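Local coordinates for protein 4-alpha-glucanotransferase (Streptococcus agalactiae, PDB 6M6T) that belongs to the amylomaltase family of TIM-barrel enzymes and holds glycan ligands in its pocket, at residues A66-I72 with T191-Y196; A165-R169 with V228-P232; I366-Y372 with N398-W404. One frame throughout, in Å; residues are numbered along the deposited sequence.

Contact 1 of 3, residues A66-I72 with T191-Y196; sequences AGNTHLI and TQYFFY
Gly67 to Ile72 pass along one flank of helix 182-208 at residues 191-196 as a loop with a short 3-10 turn at residues 69-71, coming closest in backbone terms where the CA of Ile72 lies 5.9 Å from the CA of Phe195. Gln192 grips the peptide units either side of Gly67 with both ends of its amide. Its OE1 accepts from Gly67 N at 2.6 Å, and its NE2 donates to Gly67 O at 3.1 Å; the second bond lies in the carbonyl plane, on a lone pair. A bend at chi2 (-48°) carries the amide across to the loop, and the paired bonds fix which way round it sits. One turn on, Phe195 turns a ring face to Gly67, whose CA stands 3.3 Å from the ring centroid, almost on the ring normal, as a CH-pi contact. Lacking a side chain, Gly67 can lie this flat on the ring, while Asn68 O meets the ring's edge. At the far end of the loop, Ile72 sets CD1 against Phe194 CB, the side chains crossing at a slant, and near Thr191 O. Asn68 OD1 closes an Asx turn with His70 N. Around this, helix 105-122 packs on Ile72 and Phe194 through Leu113 and Val117, helix 74-78 reaches both through Leu77, and Phe143 of helix 140-152 touches Ala66 and Gln192.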
# COMPACT_ATOMS: atom_id res chain seq x y z
N ALA A 66 -9.01 2.29 7.41
CA ALA A 66 -9.08 1.20 8.38
C ALA A 66 -7.83 0.34 8.27
O ALA A 66 -7.22 0.22 7.20
CB ALA A 66 -10.32 0.34 8.16
N GLY A 67 -7.45 -0.26 9.39
CA GLY A 67 -6.28 -1.12 9.42
C GLY A 67 -6.59 -2.53 8.98
O GLY A 67 -7.57 -3.13 9.43
N ASN A 68 -5.76 -3.07 8.09
CA ASN A 68 -5.87 -4.48 7.74
C ASN A 68 -5.67 -5.34 8.99
O ASN A 68 -4.57 -5.38 9.55
CB ASN A 68 -4.86 -4.88 6.67
CG ASN A 68 -4.72 -6.38 6.51
OD1 ASN A 68 -5.64 -7.14 6.81
ND2 ASN A 68 -3.57 -6.82 6.03
N THR A 69 -6.70 -6.04 9.41
CA THR A 69 -6.59 -6.71 10.69
C THR A 69 -5.67 -7.92 10.66
O THR A 69 -5.29 -8.40 11.73
CB THR A 69 -7.96 -7.13 11.17
OG1 THR A 69 -7.93 -7.22 12.59
CG2 THR A 69 -8.35 -8.50 10.56
N HIS A 70 -5.30 -8.42 9.48
CA HIS A 70 -4.40 -9.56 9.43
C HIS A 70 -3.03 -9.25 10.02
O HIS A 70 -2.29 -10.17 10.37
CB HIS A 70 -4.23 -10.03 7.99
CG HIS A 70 -5.47 -10.64 7.41
ND1 HIS A 70 -5.55 -11.08 6.11
CD2 HIS A 70 -6.67 -10.90 7.97
CE1 HIS A 70 -6.75 -11.58 5.89
NE2 HIS A 70 -7.46 -11.48 7.00
N LEU A 71 -2.68 -7.98 10.14
CA LEU A 71 -1.35 -7.60 10.59
C LEU A 71 -1.26 -7.46 12.10
O LEU A 71 -0.16 -7.20 12.60
CB LEU A 71 -0.92 -6.29 9.91
CG LEU A 71 -1.08 -6.26 8.39
CD1 LEU A 71 -0.34 -5.08 7.79
CD2 LEU A 71 -0.58 -7.56 7.81
N ILE A 72 -2.36 -7.64 12.82
CA ILE A 72 -2.30 -7.61 14.28
C ILE A 72 -1.51 -8.82 14.78
O ILE A 72 -1.63 -9.94 14.27
CB ILE A 72 -3.71 -7.57 14.88
CG1 ILE A 72 -4.15 -6.11 14.99
CG2 ILE A 72 -3.76 -8.25 16.24
CD1 ILE A 72 -5.56 -5.96 15.43
N THR A 191 -10.89 -4.23 17.23
CA THR A 191 -9.78 -4.64 16.38
C THR A 191 -9.10 -3.43 15.74
O THR A 191 -7.87 -3.41 15.60
CB THR A 191 -10.22 -5.65 15.31
OG1 THR A 191 -11.32 -5.12 14.55
CG2 THR A 191 -10.62 -6.95 15.97
N GLN A 192 -9.86 -2.38 15.39
CA GLN A 192 -9.21 -1.17 14.89
C GLN A 192 -8.35 -0.52 15.98
O GLN A 192 -7.26 -0.01 15.70
CB GLN A 192 -10.24 -0.18 14.33
CG GLN A 192 -10.78 -0.53 12.92
CD GLN A 192 -9.69 -0.88 11.90
OE1 GLN A 192 -8.87 -0.04 11.53
NE2 GLN A 192 -9.71 -2.12 11.43
N TYR A 193 -8.83 -0.57 17.23
CA TYR A 193 -8.04 -0.04 18.34
C TYR A 193 -6.72 -0.80 18.49
O TYR A 193 -5.66 -0.19 18.71
CB TYR A 193 -8.84 -0.10 19.64
CG TYR A 193 -8.02 0.10 20.91
CD1 TYR A 193 -7.68 1.39 21.34
CD2 TYR A 193 -7.60 -0.98 21.68
CE1 TYR A 193 -6.93 1.58 22.50
CE2 TYR A 193 -6.86 -0.79 22.84
CZ TYR A 193 -6.52 0.49 23.24
OH TYR A 193 -5.78 0.67 24.39
N PHE A 194 -6.78 -2.13 18.36
CA PHE A 194 -5.57 -2.95 18.41
C PHE A 194 -4.60 -2.55 17.32
O PHE A 194 -3.41 -2.31 17.59
CB PHE A 194 -5.93 -4.42 18.24
CG PHE A 194 -6.57 -5.02 19.42
CD1 PHE A 194 -6.23 -4.59 20.69
CD2 PHE A 194 -7.51 -6.02 19.27
CE1 PHE A 194 -6.82 -5.14 21.79
CE2 PHE A 194 -8.10 -6.56 20.36
CZ PHE A 194 -7.75 -6.13 21.63
N PHE A 195 -5.08 -2.54 16.08
CA PHE A 195 -4.28 -2.10 14.96
C PHE A 195 -3.53 -0.82 15.29
O PHE A 195 -2.30 -0.78 15.20
CB PHE A 195 -5.15 -1.87 13.73
CG PHE A 195 -4.37 -1.77 12.46
CD1 PHE A 195 -3.83 -0.56 12.05
CD2 PHE A 195 -4.14 -2.91 11.69
CE1 PHE A 195 -3.09 -0.48 10.88
CE2 PHE A 195 -3.40 -2.84 10.51
CZ PHE A 195 -2.88 -1.62 10.10
N TYR A 196 -4.27 0.23 15.63
CA TYR A 196 -3.61 1.52 15.76
C TYR A 196 -2.64 1.54 16.94
O TYR A 196 -1.54 2.09 16.81
CB TYR A 196 -4.65 2.63 15.87
CG TYR A 196 -5.07 3.09 14.50
CD1 TYR A 196 -5.74 2.22 13.64
CD2 TYR A 196 -4.76 4.38 14.05
CE1 TYR A 196 -6.12 2.62 12.37
CE2 TYR A 196 -5.14 4.79 12.77
CZ TYR A 196 -5.81 3.90 11.94
OH TYR A 196 -6.19 4.28 10.67

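Contact 2 of 3, residues A165-R169 with V228-P232; sequences AIIRR and VWTMP
Trp229 sets the NE1 edge of its indole against the carbonyl end of helix 164-167 and carries the side chain of Arg169 over one face, and this is the tight half of the contact. The ring's NE1 donates to Ile166 O at 2.9 Å, with the acceptor in the indole plane and the donor in the carbonyl plane. That same oxygen takes the backbone N of Arg169, so two N-H groups hold it. Ile167 O also sits at the indole edge, 3.2 Å from Trp229 CD1. Above one face of the indole runs the Arg169 chain: CG lies over the five-membered ring in a CH-pi contact, 4.0 Å from its centroid, and CZ is 4.2 Å from the centroid of the six-membered ring in a cation-pi contact. The guanidinium does not lie flat, since its plane stands 72° to the indole and its edge is turned toward the ring. A bend at chi3 (77°) turns it so, with NH2 3.4 Å from Trp229 CZ3. The other side is looser. Thr230, like Arg169 partly exposed, meets the guanidinium face through CB and brings CG2 to 3.9 Å from Arg169 NE, while NH2 also has a weak, long ion pair with Asp142. Lys241 NZ bridges Ile167 O and Trp229 O, tying the two helix ends together, and Trp161 meets the indole edge-to-face. What ends helix 164-167 is a Schellman motif: Arg169, in positive phi, is its C-prime residue, and the bond already named pairs with that from Glu170 N to Ala165 O.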
# COMPACT_ATOMS: atom_id res chain seq x y z
N ALA A 165 -33.25 -0.73 2.07
CA ALA A 165 -33.29 0.33 3.08
C ALA A 165 -31.91 0.55 3.69
O ALA A 165 -31.45 1.69 3.83
CB ALA A 165 -34.30 -0.01 4.17
N ILE A 166 -31.23 -0.54 4.06
CA ILE A 166 -29.92 -0.40 4.68
C ILE A 166 -28.88 0.02 3.64
O ILE A 166 -27.91 0.70 3.97
CB ILE A 166 -29.51 -1.70 5.42
CG1 ILE A 166 -28.52 -1.37 6.54
CG2 ILE A 166 -28.88 -2.71 4.49
CD1 ILE A 166 -29.02 -0.36 7.52
N ILE A 167 -29.08 -0.34 2.37
CA ILE A 167 -28.11 0.03 1.36
C ILE A 167 -28.01 1.54 1.21
O ILE A 167 -26.93 2.09 0.97
CB ILE A 167 -28.45 -0.68 0.03
CG1 ILE A 167 -27.76 -2.04 -0.02
CG2 ILE A 167 -28.09 0.19 -1.16
CD1 ILE A 167 -28.22 -2.93 -1.14
N ARG A 168 -29.12 2.25 1.40
CA ARG A 168 -29.10 3.71 1.34
C ARG A 168 -29.40 4.34 2.69
O ARG A 168 -29.95 5.44 2.76
CB ARG A 168 -30.08 4.21 0.28
CG ARG A 168 -31.34 3.39 0.19
CD ARG A 168 -32.24 3.87 -0.91
NE ARG A 168 -33.48 3.11 -0.93
CZ ARG A 168 -33.60 1.92 -1.51
NH1 ARG A 168 -32.55 1.38 -2.11
NH2 ARG A 168 -34.77 1.28 -1.49
N ARG A 169 -29.05 3.65 3.78
CA ARG A 169 -28.99 4.20 5.14
C ARG A 169 -30.24 5.02 5.50
O ARG A 169 -30.16 6.21 5.82
CB ARG A 169 -27.73 5.05 5.33
CG ARG A 169 -26.63 4.83 4.32
CD ARG A 169 -25.45 5.71 4.66
NE ARG A 169 -24.71 5.12 5.77
CZ ARG A 169 -24.74 5.57 7.02
NH1 ARG A 169 -25.47 6.63 7.33
NH2 ARG A 169 -24.02 4.95 7.96
N VAL A 228 -18.41 4.66 -0.22
CA VAL A 228 -19.51 4.54 -1.17
C VAL A 228 -20.84 4.44 -0.45
O VAL A 228 -21.88 4.84 -0.98
CB VAL A 228 -19.26 3.32 -2.08
CG1 VAL A 228 -20.46 3.04 -2.96
CG2 VAL A 228 -18.01 3.54 -2.92
N TRP A 229 -20.82 3.92 0.78
CA TRP A 229 -22.01 3.79 1.60
C TRP A 229 -22.41 5.12 2.26
O TRP A 229 -23.51 5.64 2.03
CB TRP A 229 -21.78 2.72 2.66
CG TRP A 229 -23.02 2.24 3.30
CD1 TRP A 229 -24.20 1.96 2.68
CD2 TRP A 229 -23.22 2.00 4.69
NE1 TRP A 229 -25.12 1.56 3.60
CE2 TRP A 229 -24.55 1.57 4.85
CE3 TRP A 229 -22.41 2.11 5.82
CZ2 TRP A 229 -25.08 1.24 6.09
CZ3 TRP A 229 -22.94 1.80 7.06
CH2 TRP A 229 -24.27 1.36 7.18
N THR A 230 -21.52 5.70 3.09
CA THR A 230 -21.88 6.89 3.87
C THR A 230 -21.74 8.19 3.09
O THR A 230 -22.34 9.20 3.48
CB THR A 230 -21.01 7.00 5.11
OG1 THR A 230 -19.71 7.45 4.72
CG2 THR A 230 -20.87 5.67 5.81
N MET A 231 -20.96 8.20 2.01
CA MET A 231 -20.68 9.43 1.27
C MET A 231 -20.76 9.17 -0.23
O MET A 231 -19.78 9.35 -0.96
CB MET A 231 -19.31 9.98 1.66
CG MET A 231 -19.16 10.48 3.08
SD MET A 231 -17.46 11.03 3.38
CE MET A 231 -16.62 9.46 3.62
N PRO A 232 -21.93 8.76 -0.73
CA PRO A 232 -22.02 8.39 -2.16
C PRO A 232 -21.81 9.55 -3.11
O PRO A 232 -21.50 9.32 -4.29
CB PRO A 232 -23.45 7.84 -2.28
CG PRO A 232 -24.21 8.56 -1.20
CD PRO A 232 -23.24 8.71 -0.06

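Contact 3 of 3, residues I366-Y372 with N398-W404; sequences IMEFGFY and NEVINGW. With AC1 (4,6-dideoxy-4-{[(1S,4R,5S,6S)-4,5,6-trihydroxy-3-(hydroxymethyl)cyclohex-2-en-1-yl]amino}-alpha-D-glucopyranose), chain J.
Glu368 and Trp404 form the heart of this contact, the acid's aliphatic part lying over one face of the indole. Its CG is 3.5 Å from the centroid of the five-membered ring, a CH-pi contact, and the carboxylate continues past it at 33° to the indole plane, with OE1 near Trp404 CB. The chain is extended beyond CG, which carries the acid group across to the opposite segment. Trp404 reaches in with CG anti to its own backbone N (chi1 155°), and its NE1 makes a weak, bent bond of 3.2 Å to Glu368 O. Two aromatic rings border the indole: Phe371 touches it obliquely through CD2, 4.0 Å from Trp404 CZ2, and Tyr372 offers its face to the indole edge in an offset edge-to-face pair, the planes 67° apart. Tyr372 OH comes near the indole edge at CD1. Toward the glycan pocket, the amide of Asn398 stands steeply to the ring of Phe369, with ND2 beside CZ and CE1. Asn398 OD1, which takes a weak hydrogen bond from Thr395 N, faces CD1 and CG2 of Ile366. The same Phe369 CZ touches C6 of AC1 at 3.4 Å; Asn398 therefore lies beside a pocket residue, in the second shell. Asp380, another pocket residue, binds Ile366 N, and Glu399 OE2 is held by Asn407. Chemically, the buried Glu368 carboxylate has acceptor neighbours: its OE1 lies 3.1 Å from Glu399 O, two acceptors not hydrogen-bonded as modelled, and 4.5 Å from Glu399 OE1. Such surroundings may raise the acid's pKa and might favour its protonated form.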
# COMPACT_ATOMS: atom_id res chain seq x y z
N ILE A 366 11.95 4.42 -12.38
CA ILE A 366 11.98 2.97 -12.26
C ILE A 366 12.99 2.46 -13.27
O ILE A 366 12.70 2.37 -14.47
CB ILE A 366 10.59 2.34 -12.47
CG1 ILE A 366 9.65 2.77 -11.34
CG2 ILE A 366 10.67 0.81 -12.56
CD1 ILE A 366 8.52 1.77 -11.06
N MET A 367 14.19 2.12 -12.80
CA MET A 367 15.28 1.82 -13.71
C MET A 367 14.98 0.65 -14.63
O MET A 367 15.68 0.48 -15.64
CB MET A 367 16.54 1.48 -12.93
CG MET A 367 17.85 1.85 -13.62
SD MET A 367 19.18 1.56 -12.42
CE MET A 367 18.19 1.30 -10.95
N GLU A 368 13.99 -0.18 -14.30
CA GLU A 368 13.73 -1.35 -15.12
C GLU A 368 13.07 -0.99 -16.44
O GLU A 368 13.20 -1.74 -17.40
CB GLU A 368 12.88 -2.36 -14.36
CG GLU A 368 13.72 -3.41 -13.69
CD GLU A 368 12.95 -4.26 -12.71
OE1 GLU A 368 11.86 -4.75 -13.09
OE2 GLU A 368 13.42 -4.44 -11.57
N PHE A 369 12.39 0.15 -16.50
CA PHE A 369 11.80 0.66 -17.73
C PHE A 369 12.82 1.35 -18.64
O PHE A 369 12.44 1.80 -19.73
CB PHE A 369 10.70 1.68 -17.41
CG PHE A 369 9.56 1.13 -16.61
CD1 PHE A 369 9.02 -0.12 -16.90
CD2 PHE A 369 8.98 1.89 -15.60
CE1 PHE A 369 7.95 -0.60 -16.18
CE2 PHE A 369 7.92 1.40 -14.88
CZ PHE A 369 7.40 0.15 -15.17
N GLY A 370 14.07 1.45 -18.22
CA GLY A 370 15.01 2.35 -18.86
C GLY A 370 16.15 1.70 -19.61
O GLY A 370 17.14 2.37 -19.92
N PHE A 371 16.05 0.41 -19.90
CA PHE A 371 17.04 -0.28 -20.71
C PHE A 371 16.40 -1.02 -21.87
O PHE A 371 17.09 -1.77 -22.57
CB PHE A 371 17.88 -1.26 -19.87
CG PHE A 371 18.78 -0.59 -18.85
CD1 PHE A 371 19.92 0.08 -19.25
CD2 PHE A 371 18.47 -0.61 -17.51
CE1 PHE A 371 20.73 0.70 -18.34
CE2 PHE A 371 19.28 0.01 -16.59
CZ PHE A 371 20.42 0.67 -17.01
N TYR A 372 15.09 -0.87 -22.08
CA TYR A 372 14.43 -1.44 -23.24
C TYR A 372 14.82 -0.74 -24.54
O TYR A 372 14.60 -1.30 -25.62
CB TYR A 372 12.91 -1.40 -23.10
CG TYR A 372 12.39 -2.25 -21.98
CD1 TYR A 372 12.64 -3.61 -21.95
CD2 TYR A 372 11.66 -1.69 -20.93
CE1 TYR A 372 12.18 -4.39 -20.92
CE2 TYR A 372 11.20 -2.46 -19.89
CZ TYR A 372 11.46 -3.81 -19.89
OH TYR A 372 10.99 -4.59 -18.85
N ASN A 398 6.54 -4.30 -10.62
CA ASN A 398 7.50 -4.71 -11.62
C ASN A 398 8.08 -6.06 -11.24
O ASN A 398 7.96 -6.52 -10.11
CB ASN A 398 8.64 -3.68 -11.73
CG ASN A 398 8.17 -2.37 -12.30
OD1 ASN A 398 8.03 -1.37 -11.58
ND2 ASN A 398 7.94 -2.36 -13.60
N GLU A 399 8.76 -6.66 -12.20
CA GLU A 399 9.46 -7.91 -11.92
C GLU A 399 10.56 -7.68 -10.89
O GLU A 399 11.02 -6.56 -10.68
CB GLU A 399 10.04 -8.46 -13.21
CG GLU A 399 9.06 -8.41 -14.35
CD GLU A 399 9.72 -8.49 -15.70
OE1 GLU A 399 10.06 -7.41 -16.26
OE2 GLU A 399 9.92 -9.63 -16.19
N VAL A 400 10.96 -8.75 -10.21
CA VAL A 400 12.21 -8.67 -9.47
C VAL A 400 13.34 -8.59 -10.48
O VAL A 400 13.21 -9.09 -11.61
CB VAL A 400 12.39 -9.87 -8.52
CG1 VAL A 400 11.17 -10.03 -7.63
CG2 VAL A 400 12.68 -11.12 -9.33
N ILE A 401 14.45 -7.95 -10.09
CA ILE A 401 15.56 -7.70 -11.02
C ILE A 401 16.01 -9.00 -11.68
O ILE A 401 16.27 -9.04 -12.89
CB ILE A 401 16.75 -7.03 -10.29
CG1 ILE A 401 16.39 -5.61 -9.85
CG2 ILE A 401 18.00 -7.02 -11.17
CD1 ILE A 401 17.33 -5.07 -8.83
N ASN A 402 16.12 -10.07 -10.90
CA ASN A 402 16.47 -11.35 -11.48
C ASN A 402 15.49 -11.76 -12.55
O ASN A 402 15.88 -12.37 -13.55
CB ASN A 402 16.54 -12.42 -10.41
CG ASN A 402 17.90 -12.51 -9.81
OD1 ASN A 402 18.90 -12.20 -10.47
ND2 ASN A 402 17.98 -12.93 -8.55
N GLY A 403 14.21 -11.41 -12.36
CA GLY A 403 13.21 -11.71 -13.37
C GLY A 403 13.29 -10.78 -14.57
O GLY A 403 13.23 -11.22 -15.72
N TRP A 404 13.41 -9.47 -14.32
CA TRP A 404 13.53 -8.50 -15.41
C TRP A 404 14.69 -8.86 -16.34
O TRP A 404 14.57 -8.76 -17.57
CB TRP A 404 13.70 -7.10 -14.83
CG TRP A 404 14.40 -6.12 -15.71
CD1 TRP A 404 13.83 -5.25 -16.60
CD2 TRP A 404 15.81 -5.87 -15.76
NE1 TRP A 404 14.79 -4.49 -17.20
CE2 TRP A 404 16.02 -4.85 -16.71
CE3 TRP A 404 16.92 -6.41 -15.10
CZ2 TRP A 404 17.29 -4.36 -17.02
CZ3 TRP A 404 18.19 -5.93 -15.41
CH2 TRP A 404 18.36 -4.91 -16.37
C1 AC1 J . 4.00 1.12 -18.50
O2 AC1 J . 2.00 0.80 -19.84
C2 AC1 J . 2.56 0.60 -18.53
C4A AC1 J . 0.17 2.61 -11.96
C3 AC1 J . 1.74 1.39 -17.57
O3 AC1 J . 0.42 0.87 -17.64
C4 AC1 J . 2.30 1.24 -16.15
N4A AC1 J . 1.60 2.10 -15.19
C5 AC1 J . 3.76 1.65 -16.10
O5 AC1 J . 4.54 0.96 -17.13
C6 AC1 J . 4.28 1.37 -14.68
C1B AC1 J . 0.35 1.55 -14.65
C2B AC1 J . -0.48 2.74 -14.27
O2B AC1 J . -0.53 3.59 -15.41
C3B AC1 J . 0.22 3.47 -13.16
O3B AC1 J . -0.48 4.66 -12.83
O4 AC1 J . 0.92 3.24 -10.90
C5B AC1 J . 0.63 1.31 -12.24
C7B AC1 J . 0.66 0.78 -13.54
C6B AC1 J . 1.05 0.44 -11.08
O6B AC1 J . 1.54 1.32 -10.07

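The three contacts do not touch, and all belong to the one TIM-barrel enzyme fold. Contact 1 and contact 2 have centres 24 Å apart and nearest atoms about 11 Å apart, and their segments alternate along the chain (66-72, 165-169, 191-196, 228-232); both also pack on helix 140-152, which joins the two regions. Contact 3 comes later in sequence, its centre 34 Å from that of contact 1 and 43 Å from that of contact 2, across the chain's centre from both. Its segments come one after each of strands 363-366 and 389-392, neighbours in the eight-stranded parallel sheet, the first starting at that strand's last residue. Contacts 1 and 2 thus join helices and loops, while contact 3 borders the glycan pocket.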